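Local coordinates for phosphoribosyl-glycinamide (GAR) synthetase (Cryptococcus neoformans var. grubii serotype A, PDB 7LVO), which catalyses the ATP-dependent joining of glycine to 5-phosphoribosylamine in de novo purine biosynthesis, as the N-terminal, GAR synthetase half of a bifunctional GAR/AIR synthetase, at residues S145-K150 and E229-E233; V175-K181 and D207-F211; G186-I190 and V201-E205; G238-L244 and L316-I322. All coordinates share one frame; numbering follows the deposited sequence.

How the contacts relate
All four contacts lie in the ATP-grasp part of the chain. The helix starting at Lys146 opens contact 1, which closes when strand 229-234 comes to lie against it. Contact 2 is nested in that loop and pairs helix 171-179 with helix 207-218. Contact 3, the hairpin of strands 188-192 and 201-202, is nested in turn inside contact 2, so the three loops lie one within another. Strands 229-234 and 188-192 are neighbours in one sheet, and Ala210 packs on Pro204, so these contacts touch. Contact 4 follows in series: it joins strands 240-248 and 315-323 of a different sheet, with its centre about 18 Å from that of contact 1.

Contact 1: S145-K150 and E229-E233; sequences SKSLSK and EVVVE
Ser147 meets Glu229 and Lys150 meets Glu233 where the helix beginning at Lys146 lies against strand 229-234, with Val231 packed between the two polar pairs. The strand residues fall in the predicted ATP-binding range of the ATP-grasp region. Ser147 OG donates to Glu229 OE1 over 2.8 Å, arriving on the syn side of the carboxylate oxygen but 32° out of its plane. With chi1 at 61°, the hydroxyl stands between the backbone N and carbonyl carbon of its own residue; the glutamate comes to meet it on a chain extended beyond CG. The start of the helix is capped by Ser145, whose OG accepts from Leu148 N at 3.0 Å. One turn on, Ser149 OG donates to Lys146 O at 2.6 Å, and Lys150 N reaches the same carbonyl oxygen from the same face, so one acceptor serves both a buried hydroxyl and the helix backbone. Val231 CG2 lies 3.5 Å from Ser147 N, and its CG1 branch touches Lys150 CG at 4.1 Å. Bends at chi2 and chi3 carry the lysine across Glu233 at about a right angle, giving a salt bridge of 2.8 Å between Lys150 NZ and Glu233 OE1, although its hydrogen bond is weak. The ammonium group also bonds Thr160 OG1 and Ala161 O, and Glu233 OE2 pairs with Lys191. Both buried charges of the bridge thus have further partners, so the ion pair belongs to a shared polar network that fastens the helix to the sheet.

Contact 2: V175-K181 and D207-F211; sequences VAYIKSK and DEEAF
Ile178 of helix 171-179 fits against Ala210 and Phe211 of helix 207-218, where two helices of the ATP-grasp region pair antiparallel, their short segments at 171° with axes 10.4 Å apart. Its CB is already close to the ring, 3.8 Å from Phe211 CE1. From there the side chain forks. CG2 approaches the ring obliquely, 3.6 Å from Phe211 CE1 and a little farther from CZ; CG1, anti to the carbonyl carbon (chi1 -62°), leads the other branch to CD1, which ends 3.6 Å from Ala210 CB. Ala210 also packs on Pro204 of the neighbouring hairpin segment. The isoleucine and phenylalanine run alongside one another, pointing opposite ways. Val175 adds to the apolar patch, its CG1 meeting Phe211 CD1 at 4.0 Å, while its carbonyl oxygen lies in plane at the ring edge. Where helix 171-179 ends, Lys181 has positive phi, and its N donates to Ile178 O over 3.1 Å. Bends at chi2 and chi4 bring its NZ to Asp207, where it makes a salt bridge nearly in line with the C-OD2 bond; the modelled separation is short enough that its exact length is doubtful. The chemistry divides the interface, away from the predicted magnesium ligands, in two: a hydrocarbon seam joins the helices, while an ion pair between exposed Lys181 and partly exposed Asp207 bridges them at the seam's end.

Contact 3: G186-I190 and V201-E205; sequences GRSVI and VLIPE
The beta hairpin of strands 188-192 and 201-202, at one margin of the four-stranded antiparallel sheet of the ATP-grasp domain, is held here by the pairing of Ile190 with Leu202. Ile190 N donates to Leu202 O at 3.0 Å, and Leu202 N returns a bond to Ile190 O at 2.8 Å, making an antiparallel hydrogen-bonded pair. The ladder stops at Pro204, which has no N-H to give: its CD sits 3.4 Å from Ser188 O, a carbonyl oxygen buried without a partner. Val189 CG1, anti to the backbone N (chi1 -175°), turns to Val201 and meets its CG1 at 3.6 Å, besides touching Leu202 O. From the segment 186-190, Arg187 bends at chi3 so that NH2 presses on Ile203 CG2 at 3.0 Å, a tight approach oblique to the guanidinium plane. Ile203 O lies at the edge of that group, in its plane, 3.6 Å from NH2. The same arginine makes a cation-pi contact with Tyr235. Behind Ile190 and Leu202 lies helix 207-218, which presents Ala213 to both, while strand 229-234 flanks strand 188-192 on its other edge, with a backbone hydrogen bond between Val189 and Glu233.

Contact 4: G238-L244 and L316-I322; sequences GPEISVL and LFTGFMI
Leu316 and Val243 face a common water, which donates to Leu316 O and Val243 O and also bonds Thr318 OG1. Their strands, 315-323 and 240-248, are the central pair of a four-stranded antiparallel sheet, between strands 326-333 and 252-254. Phe317 follows with CG anti to its backbone N (chi1 178°), and its ring lies against both Leu244 and Ser242: CD2 is 3.3 Å from Leu244 CD1, and CZ is 3.0 Å from Ser242 OG, both approached obliquely. That hydroxyl bonds Glu340. Thr318 forms a hydrogen-bonded antiparallel pair with Val243, each N reaching the other's O at 3.1 Å. Gly319 lies opposite Ser242 in a non-hydrogen-bonded pair. Phe320 pairs with Ile241 through two backbone bonds, Phe320 N to Ile241 O and Ile241 N to Phe320 O. The ring of Phe320 lies against Val243, CE1 being 3.5 Å from its CG2. Met321 bends at chi3, putting CE 3.6 Å from Gly238 O. Last, Ile322 N donates to Pro239 O at 2.8 Å, and its CD1 meets Ile241 CD1 at 3.7 Å. Backbone bonds therefore set the strand register, while Phe317, beside predicted magnesium ligand Asn333, and Phe320, against helix 287-307, carry apolar packing to opposite faces of the sheet.

Contact 1: S145-K150 and E229-E233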
loop_
_atom_site.group_PDB
_atom_site.type_symbol
_atom_site.label_atom_id
_atom_site.label_comp_id
_atom_site.label_asym_id
_atom_site.label_seq_id
_atom_site.Cartn_x
_atom_site.Cartn_y
_atom_site.Cartn_z
ATOM N N SER A 145 -5.191 -7.473 11.691
ATOM C CA SER A 145 -4.791 -8.224 12.881
ATOM C C SER A 145 -3.544 -9.037 12.555
ATOM O O SER A 145 -3.627 -10.101 11.930
ATOM C CB SER A 145 -5.917 -9.132 13.369
ATOM O OG SER A 145 -5.445 -10.047 14.348
ATOM N N LYS A 146 -2.384 -8.541 12.989
ATOM C CA LYS A 146 -1.145 -9.272 12.756
ATOM C C LYS A 146 -1.193 -10.641 13.411
ATOM O O LYS A 146 -0.677 -11.619 12.858
ATOM C CB LYS A 146 0.047 -8.465 13.277
ATOM C CG LYS A 146 0.210 -7.108 12.608
ATOM C CD LYS A 146 1.427 -6.369 13.145
ATOM C CE LYS A 146 1.532 -4.972 12.553
ATOM N NZ LYS A 146 1.644 -5.000 11.070
ATOM N N SER A 147 -1.817 -10.736 14.591
ATOM C CA SER A 147 -1.925 -12.023 15.269
ATOM C C SER A 147 -2.699 -13.022 14.417
ATOM O O SER A 147 -2.270 -14.170 14.234
ATOM C CB SER A 147 -2.597 -11.841 16.630
ATOM O OG SER A 147 -3.904 -11.320 16.484
ATOM N N LEU A 148 -3.850 -12.604 13.889
ATOM C CA LEU A 148 -4.610 -13.478 13.002
ATOM C C LEU A 148 -3.808 -13.825 11.752
ATOM O O LEU A 148 -3.818 -14.978 11.298
ATOM C CB LEU A 148 -5.936 -12.815 12.630
ATOM C CG LEU A 148 -6.840 -13.570 11.655
ATOM C CD1 LEU A 148 -8.291 -13.125 11.831
ATOM C CD2 LEU A 148 -6.408 -13.372 10.204
ATOM N N SER A 149 -3.101 -12.848 11.188
ATOM C CA SER A 149 -2.354 -13.093 9.959
ATOM C C SER A 149 -1.259 -14.125 10.179
ATOM O O SER A 149 -1.052 -15.014 9.343
ATOM C CB SER A 149 -1.758 -11.787 9.434
ATOM O OG SER A 149 -0.698 -11.346 10.255
ATOM N N LYS A 150 -0.541 -14.025 11.299
ATOM C CA LYS A 150 0.521 -14.987 11.571
ATOM C C LYS A 150 -0.049 -16.383 11.798
ATOM O O LYS A 150 0.515 -17.375 11.320
ATOM C CB LYS A 150 1.341 -14.535 12.780
ATOM C CG LYS A 150 2.038 -13.196 12.585
ATOM C CD LYS A 150 3.209 -13.275 11.612
ATOM C CE LYS A 150 4.355 -14.122 12.173
ATOM N NZ LYS A 150 5.596 -14.013 11.347
ATOM N N GLU A 229 -3.683 -6.931 21.534
ATOM C CA GLU A 229 -2.925 -8.144 21.263
ATOM C C GLU A 229 -1.576 -7.741 20.684
ATOM O O GLU A 229 -1.449 -6.699 20.031
ATOM C CB GLU A 229 -3.668 -9.075 20.302
ATOM C CG GLU A 229 -4.962 -9.635 20.870
ATOM C CD GLU A 229 -5.753 -10.434 19.849
ATOM O OE1 GLU A 229 -5.441 -10.336 18.644
ATOM O OE2 GLU A 229 -6.687 -11.163 20.252
ATOM N N VAL A 230 -0.565 -8.573 20.927
ATOM C CA VAL A 230 0.801 -8.286 20.515
ATOM C C VAL A 230 1.405 -9.537 19.895
ATOM O O VAL A 230 1.167 -10.656 20.369
ATOM C CB VAL A 230 1.658 -7.796 21.704
ATOM C CG1 VAL A 230 1.755 -8.870 22.774
ATOM C CG2 VAL A 230 3.046 -7.386 21.227
ATOM N N VAL A 231 2.185 -9.346 18.835
ATOM C CA VAL A 231 2.898 -10.423 18.164
ATOM C C VAL A 231 4.384 -10.264 18.456
ATOM O O VAL A 231 4.953 -9.185 18.250
ATOM C CB VAL A 231 2.638 -10.412 16.648
ATOM C CG1 VAL A 231 3.591 -11.366 15.942
ATOM C CG2 VAL A 231 1.193 -10.775 16.348
ATOM N N VAL A 232 5.010 -11.338 18.933
ATOM C CA VAL A 232 6.446 -11.393 19.165
ATOM C C VAL A 232 7.013 -12.426 18.204
ATOM O O VAL A 232 6.676 -13.614 18.296
ATOM C CB VAL A 232 6.779 -11.752 20.621
ATOM C CG1 VAL A 232 8.279 -11.758 20.838
ATOM C CG2 VAL A 232 6.094 -10.782 21.576
ATOM N N GLU A 233 7.868 -11.978 17.285
ATOM C CA GLU A 233 8.385 -12.852 16.241
ATOM C C GLU A 233 9.870 -12.605 16.039
ATOM O O GLU A 233 10.418 -11.584 16.460
ATOM C CB GLU A 233 7.635 -12.648 14.917
ATOM C CG GLU A 233 7.783 -11.264 14.332
ATOM C CD GLU A 233 7.016 -11.097 13.034
ATOM O OE1 GLU A 233 5.942 -11.713 12.902
ATOM O OE2 GLU A 233 7.498 -10.352 12.152
#

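Contact 2: V175-K181 and D207-F211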
loop_
_atom_site.group_PDB
_atom_site.type_symbol
_atom_site.label_atom_id
_atom_site.label_comp_id
_atom_site.label_asym_id
_atom_site.label_seq_id
_atom_site.Cartn_x
_atom_site.Cartn_y
_atom_site.Cartn_z
ATOM N N VAL A 175 6.616 -11.696 28.833
ATOM C CA VAL A 175 7.938 -11.500 29.419
ATOM C C VAL A 175 8.673 -12.831 29.523
ATOM O O VAL A 175 9.853 -12.938 29.162
ATOM C CB VAL A 175 7.819 -10.815 30.793
ATOM C CG1 VAL A 175 9.165 -10.798 31.501
ATOM C CG2 VAL A 175 7.276 -9.398 30.635
ATOM N N ALA A 176 7.990 -13.863 30.026
ATOM C CA ALA A 176 8.617 -15.174 30.136
ATOM C C ALA A 176 9.048 -15.704 28.775
ATOM O O ALA A 176 10.067 -16.396 28.672
ATOM C CB ALA A 176 7.657 -16.158 30.804
ATOM N N TYR A 177 8.287 -15.396 27.723
ATOM C CA TYR A 177 8.637 -15.878 26.391
ATOM C C TYR A 177 9.963 -15.290 25.927
ATOM O O TYR A 177 10.793 -15.995 25.342
ATOM C CB TYR A 177 7.513 -15.540 25.410
ATOM C CG TYR A 177 7.759 -16.014 23.994
ATOM C CD1 TYR A 177 7.776 -17.366 23.686
ATOM C CD2 TYR A 177 7.962 -15.107 22.965
ATOM C CE1 TYR A 177 7.997 -17.800 22.398
ATOM C CE2 TYR A 177 8.180 -15.532 21.669
ATOM C CZ TYR A 177 8.194 -16.882 21.391
ATOM O OH TYR A 177 8.412 -17.311 20.101
ATOM N N ILE A 178 10.179 -13.997 26.177
ATOM C CA ILE A 178 11.454 -13.381 25.820
ATOM C C ILE A 178 12.562 -13.902 26.725
ATOM O O ILE A 178 13.696 -14.113 26.282
ATOM C CB ILE A 178 11.341 -11.846 25.886
ATOM C CG1 ILE A 178 10.297 -11.354 24.884
ATOM C CG2 ILE A 178 12.691 -11.196 25.624
ATOM C CD1 ILE A 178 10.007 -9.869 24.968
ATOM N N LYS A 179 12.251 -14.125 28.004
ATOM C CA LYS A 179 13.250 -14.609 28.949
ATOM C C LYS A 179 13.802 -15.975 28.563
ATOM O O LYS A 179 14.909 -16.323 28.987
ATOM C CB LYS A 179 12.639 -14.665 30.352
ATOM C CG LYS A 179 13.595 -15.095 31.451
ATOM C CD LYS A 179 12.884 -15.137 32.801
ATOM C CE LYS A 179 13.773 -15.719 33.889
ATOM N NZ LYS A 179 13.069 -15.776 35.203
ATOM N N SER A 180 13.067 -16.749 27.766
ATOM C CA SER A 180 13.493 -18.083 27.371
ATOM C C SER A 180 14.322 -18.098 26.092
ATOM O O SER A 180 14.724 -19.178 25.649
ATOM C CB SER A 180 12.271 -18.991 27.191
ATOM O OG SER A 180 11.421 -18.514 26.164
ATOM N N LYS A 181 14.588 -16.937 25.489
ATOM C CA LYS A 181 15.401 -16.859 24.282
ATOM C C LYS A 181 14.886 -17.837 23.233
ATOM O O LYS A 181 15.504 -18.885 23.006
ATOM C CB LYS A 181 16.867 -17.153 24.605
ATOM C CG LYS A 181 17.509 -16.186 25.586
ATOM C CD LYS A 181 17.654 -14.795 24.987
ATOM C CE LYS A 181 18.533 -13.904 25.858
ATOM N NZ LYS A 181 17.978 -13.726 27.230
ATOM N N ASP A 207 17.326 -7.622 24.931
ATOM C CA ASP A 207 16.168 -8.046 25.713
ATOM C C ASP A 207 15.619 -6.901 26.552
ATOM O O ASP A 207 14.399 -6.744 26.677
ATOM C CB ASP A 207 16.535 -9.235 26.599
ATOM C CG ASP A 207 16.771 -10.505 25.803
ATOM O OD1 ASP A 207 16.866 -10.420 24.560
ATOM O OD2 ASP A 207 16.857 -11.588 26.420
ATOM N N GLU A 208 16.504 -6.084 27.130
ATOM C CA GLU A 208 16.060 -4.975 27.968
ATOM C C GLU A 208 15.063 -4.093 27.230
ATOM O O GLU A 208 14.017 -3.723 27.778
ATOM C CB GLU A 208 17.266 -4.156 28.433
ATOM C CG GLU A 208 18.199 -4.910 29.361
ATOM C CD GLU A 208 17.485 -5.440 30.591
ATOM O OE1 GLU A 208 16.359 -4.978 30.874
ATOM O OE2 GLU A 208 18.048 -6.325 31.274
ATOM N N GLU A 209 15.369 -3.747 25.979
ATOM C CA GLU A 209 14.445 -2.942 25.191
ATOM C C GLU A 209 13.177 -3.706 24.838
ATOM O O GLU A 209 12.143 -3.078 24.581
ATOM C CB GLU A 209 15.132 -2.448 23.918
ATOM C CG GLU A 209 16.438 -1.711 24.170
ATOM C CD GLU A 209 17.037 -1.138 22.904
ATOM O OE1 GLU A 209 16.306 -1.040 21.892
ATOM O OE2 GLU A 209 18.237 -0.790 22.920
ATOM N N ALA A 210 13.233 -5.039 24.821
ATOM C CA ALA A 210 12.041 -5.829 24.527
ATOM C C ALA A 210 11.061 -5.797 25.693
ATOM O O ALA A 210 9.854 -5.610 25.499
ATOM C CB ALA A 210 12.434 -7.266 24.187
ATOM N N PHE A 211 11.563 -5.978 26.917
ATOM C CA PHE A 211 10.692 -5.901 28.085
ATOM C C PHE A 211 10.064 -4.517 28.210
ATOM O O PHE A 211 8.883 -4.388 28.558
ATOM C CB PHE A 211 11.474 -6.253 29.350
ATOM C CG PHE A 211 12.245 -7.538 29.246
ATOM C CD1 PHE A 211 11.589 -8.748 29.094
ATOM C CD2 PHE A 211 13.629 -7.537 29.315
ATOM C CE1 PHE A 211 12.298 -9.933 29.000
ATOM C CE2 PHE A 211 14.344 -8.718 29.221
ATOM C CZ PHE A 211 13.677 -9.917 29.064
#

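Contact 3: G186-I190 and V201-E205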
loop_
_atom_site.group_PDB
_atom_site.type_symbol
_atom_site.label_atom_id
_atom_site.label_comp_id
_atom_site.label_asym_id
_atom_site.label_seq_id
_atom_site.Cartn_x
_atom_site.Cartn_y
_atom_site.Cartn_z
ATOM N N GLY A 186 18.526 -14.310 17.983
ATOM C CA GLY A 186 18.790 -13.565 19.193
ATOM C C GLY A 186 18.068 -12.239 19.306
ATOM O O GLY A 186 18.150 -11.599 20.363
ATOM N N ARG A 187 17.368 -11.801 18.263
ATOM C CA ARG A 187 16.628 -10.548 18.279
ATOM C C ARG A 187 15.150 -10.821 18.036
ATOM O O ARG A 187 14.792 -11.694 17.240
ATOM C CB ARG A 187 17.161 -9.574 17.223
ATOM C CG ARG A 187 18.627 -9.202 17.407
ATOM C CD ARG A 187 19.038 -8.114 16.429
ATOM N NE ARG A 187 18.245 -6.903 16.608
ATOM C CZ ARG A 187 18.415 -5.786 15.913
ATOM N NH1 ARG A 187 19.348 -5.689 14.981
ATOM N NH2 ARG A 187 17.632 -4.741 16.165
ATOM N N SER A 188 14.299 -10.064 18.722
ATOM C CA SER A 188 12.857 -10.208 18.625
ATOM C C SER A 188 12.247 -8.940 18.046
ATOM O O SER A 188 12.834 -7.855 18.110
ATOM C CB SER A 188 12.230 -10.503 19.998
ATOM O OG SER A 188 12.739 -11.706 20.546
ATOM N N VAL A 189 11.054 -9.092 17.474
ATOM C CA VAL A 189 10.276 -7.985 16.936
ATOM C C VAL A 189 8.930 -7.975 17.645
ATOM O O VAL A 189 8.227 -8.992 17.669
ATOM C CB VAL A 189 10.088 -8.103 15.413
ATOM C CG1 VAL A 189 9.388 -6.871 14.870
ATOM C CG2 VAL A 189 11.431 -8.314 14.725
ATOM N N ILE A 190 8.576 -6.830 18.223
ATOM C CA ILE A 190 7.332 -6.665 18.968
ATOM C C ILE A 190 6.395 -5.817 18.122
ATOM O O ILE A 190 6.678 -4.641 17.859
ATOM C CB ILE A 190 7.576 -6.021 20.341
ATOM C CG1 ILE A 190 8.533 -6.883 21.165
ATOM C CG2 ILE A 190 6.257 -5.817 21.077
ATOM C CD1 ILE A 190 8.880 -6.293 22.520
ATOM N N VAL A 201 5.582 -1.164 15.126
ATOM C CA VAL A 201 6.528 -2.274 15.114
ATOM C C VAL A 201 7.818 -1.813 15.774
ATOM O O VAL A 201 8.381 -0.778 15.395
ATOM C CB VAL A 201 6.794 -2.777 13.683
ATOM C CG1 VAL A 201 7.876 -3.846 13.686
ATOM C CG2 VAL A 201 5.509 -3.311 13.063
ATOM N N LEU A 202 8.284 -2.578 16.759
ATOM C CA LEU A 202 9.497 -2.263 17.498
ATOM C C LEU A 202 10.533 -3.359 17.289
ATOM O O LEU A 202 10.191 -4.541 17.177
ATOM C CB LEU A 202 9.207 -2.097 18.994
ATOM C CG LEU A 202 8.371 -0.882 19.392
ATOM C CD1 LEU A 202 8.053 -0.912 20.881
ATOM C CD2 LEU A 202 9.094 0.402 19.019
ATOM N N ILE A 203 11.800 -2.962 17.241
ATOM C CA ILE A 203 12.903 -3.904 17.079
ATOM C C ILE A 203 13.896 -3.696 18.216
ATOM O O ILE A 203 14.959 -3.096 18.007
ATOM C CB ILE A 203 13.586 -3.738 15.712
ATOM C CG1 ILE A 203 12.560 -3.822 14.584
ATOM C CG2 ILE A 203 14.668 -4.792 15.528
ATOM C CD1 ILE A 203 13.155 -3.630 13.205
ATOM N N PRO A 204 13.599 -4.166 19.426
ATOM C CA PRO A 204 14.536 -3.972 20.543
ATOM C C PRO A 204 15.884 -4.614 20.255
ATOM O O PRO A 204 15.979 -5.817 20.007
ATOM C CB PRO A 204 13.820 -4.642 21.723
ATOM C CG PRO A 204 12.870 -5.611 21.089
ATOM C CD PRO A 204 12.425 -4.961 19.815
ATOM N N GLU A 205 16.936 -3.791 20.288
ATOM C CA GLU A 205 18.277 -4.294 20.012
ATOM C C GLU A 205 18.730 -5.324 21.039
ATOM O O GLU A 205 19.627 -6.122 20.746
ATOM C CB GLU A 205 19.276 -3.135 19.970
ATOM C CG GLU A 205 19.004 -2.117 18.877
ATOM C CD GLU A 205 20.154 -1.145 18.687
ATOM O OE1 GLU A 205 21.239 -1.389 19.258
ATOM O OE2 GLU A 205 19.975 -0.137 17.968
#

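Contact 4: G238-L244 and L316-I322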
loop_
_atom_site.group_PDB
_atom_site.type_symbol
_atom_site.label_atom_id
_atom_site.label_comp_id
_atom_site.label_asym_id
_atom_site.label_seq_id
_atom_site.Cartn_x
_atom_site.Cartn_y
_atom_site.Cartn_z
ATOM N N GLY A 238 17.791 -9.526 5.770
ATOM C CA GLY A 238 17.737 -9.676 4.336
ATOM C C GLY A 238 17.002 -8.531 3.673
ATOM O O GLY A 238 16.293 -7.764 4.328
ATOM N N PRO A 239 17.158 -8.393 2.356
ATOM C CA PRO A 239 16.439 -7.333 1.642
ATOM C C PRO A 239 14.954 -7.650 1.532
ATOM O O PRO A 239 14.537 -8.809 1.551
ATOM C CB PRO A 239 17.111 -7.313 0.264
ATOM C CG PRO A 239 17.569 -8.726 0.071
ATOM C CD PRO A 239 17.977 -9.220 1.447
ATOM N N GLU A 240 14.158 -6.594 1.413
ATOM C CA GLU A 240 12.715 -6.706 1.319
ATOM C C GLU A 240 12.259 -6.404 -0.103
ATOM O O GLU A 240 12.879 -5.611 -0.821
ATOM C CB GLU A 240 12.025 -5.755 2.301
ATOM C CG GLU A 240 12.371 -6.007 3.758
ATOM C CD GLU A 240 11.616 -5.092 4.707
ATOM O OE1 GLU A 240 10.518 -4.618 4.340
ATOM O OE2 GLU A 240 12.118 -4.847 5.821
ATOM N N ILE A 241 11.172 -7.057 -0.504
ATOM C CA ILE A 241 10.543 -6.805 -1.794
ATOM C C ILE A 241 9.034 -6.744 -1.589
ATOM O O ILE A 241 8.488 -7.339 -0.654
ATOM C CB ILE A 241 10.903 -7.873 -2.849
ATOM C CG1 ILE A 241 10.411 -9.254 -2.417
ATOM C CG2 ILE A 241 12.406 -7.890 -3.094
ATOM C CD1 ILE A 241 10.568 -10.322 -3.486
ATOM N N SER A 242 8.362 -6.004 -2.464
ATOM C CA SER A 242 6.910 -5.893 -2.460
ATOM C C SER A 242 6.357 -6.622 -3.679
ATOM O O SER A 242 6.813 -6.388 -4.806
ATOM C CB SER A 242 6.473 -4.428 -2.474
ATOM O OG SER A 242 6.923 -3.741 -1.313
ATOM N N VAL A 243 5.375 -7.494 -3.454
ATOM C CA VAL A 243 4.705 -8.226 -4.524
ATOM C C VAL A 243 3.223 -7.875 -4.461
ATOM O O VAL A 243 2.513 -8.326 -3.558
ATOM C CB VAL A 243 4.916 -9.742 -4.404
ATOM C CG1 VAL A 243 4.197 -10.464 -5.531
ATOM C CG2 VAL A 243 6.403 -10.077 -4.405
ATOM N N LEU A 244 2.765 -7.065 -5.407
ATOM C CA LEU A 244 1.363 -6.705 -5.536
ATOM C C LEU A 244 0.698 -7.603 -6.571
ATOM O O LEU A 244 1.253 -7.837 -7.649
ATOM C CB LEU A 244 1.210 -5.238 -5.945
ATOM C CG LEU A 244 1.572 -4.209 -4.876
ATOM C CD1 LEU A 244 3.077 -4.149 -4.658
ATOM C CD2 LEU A 244 1.015 -2.842 -5.270
ATOM N N LEU A 316 -3.899 -7.710 -3.202
ATOM C CA LEU A 316 -3.108 -8.360 -2.165
ATOM C C LEU A 316 -1.667 -7.865 -2.262
ATOM O O LEU A 316 -0.955 -8.186 -3.219
ATOM C CB LEU A 316 -3.181 -9.877 -2.302
ATOM C CG LEU A 316 -2.386 -10.659 -1.259
ATOM C CD1 LEU A 316 -3.022 -10.501 0.110
ATOM C CD2 LEU A 316 -2.270 -12.127 -1.647
ATOM N N PHE A 317 -1.244 -7.076 -1.279
ATOM C CA PHE A 317 0.125 -6.571 -1.190
ATOM C C PHE A 317 0.857 -7.400 -0.135
ATOM O O PHE A 317 0.580 -7.281 1.068
ATOM C CB PHE A 317 0.137 -5.085 -0.829
ATOM C CG PHE A 317 1.517 -4.501 -0.663
ATOM C CD1 PHE A 317 2.294 -4.814 0.442
ATOM C CD2 PHE A 317 2.029 -3.625 -1.603
ATOM C CE1 PHE A 317 3.560 -4.274 0.597
ATOM C CE2 PHE A 317 3.296 -3.079 -1.448
ATOM C CZ PHE A 317 4.055 -3.408 -0.343
ATOM N N THR A 318 1.793 -8.229 -0.580
ATOM C CA THR A 318 2.563 -9.097 0.302
ATOM C C THR A 318 3.978 -8.548 0.416
ATOM O O THR A 318 4.676 -8.407 -0.592
ATOM C CB THR A 318 2.585 -10.535 -0.220
ATOM O OG1 THR A 318 1.247 -10.969 -0.466
ATOM C CG2 THR A 318 3.244 -11.460 0.789
ATOM N N GLY A 319 4.380 -8.206 1.638
ATOM C CA GLY A 319 5.731 -7.754 1.884
ATOM C C GLY A 319 6.639 -8.897 2.273
ATOM O O GLY A 319 6.433 -9.525 3.317
ATOM N N PHE A 320 7.639 -9.174 1.441
ATOM C CA PHE A 320 8.563 -10.271 1.657
ATOM C C PHE A 320 9.900 -9.766 2.197
ATOM O O PHE A 320 10.290 -8.617 1.999
ATOM C CB PHE A 320 8.825 -11.040 0.353
ATOM C CG PHE A 320 7.644 -11.781 -0.172
ATOM C CD1 PHE A 320 6.727 -11.154 -0.998
ATOM C CD2 PHE A 320 7.449 -13.113 0.147
ATOM C CE1 PHE A 320 5.638 -11.840 -1.485
ATOM C CE2 PHE A 320 6.362 -13.800 -0.343
ATOM C CZ PHE A 320 5.456 -13.160 -1.159
ATOM N N MET A 321 10.602 -10.657 2.885
ATOM C CA MET A 321 12.029 -10.514 3.143
ATOM C C MET A 321 12.711 -11.724 2.522
ATOM O O MET A 321 12.365 -12.868 2.846
ATOM C CB MET A 321 12.337 -10.434 4.639
ATOM C CG MET A 321 13.835 -10.342 4.922
ATOM S SD MET A 321 14.238 -9.974 6.635
ATOM C CE MET A 321 13.678 -8.269 6.760
ATOM N N ILE A 322 13.652 -11.476 1.615
ATOM C CA ILE A 322 14.415 -12.543 0.981
ATOM C C ILE A 322 15.566 -12.876 1.927
ATOM O O ILE A 322 16.589 -12.189 1.946
ATOM C CB ILE A 322 14.920 -12.142 -0.405
ATOM C CG1 ILE A 322 13.761 -11.663 -1.279
ATOM C CG2 ILE A 322 15.646 -13.316 -1.057
ATOM C CD1 ILE A 322 12.634 -12.659 -1.421
HETATM O O HOH W 1 8.618 -6.213 2.598
HETATM O O HOH W 2 0.622 -10.427 -3.062
#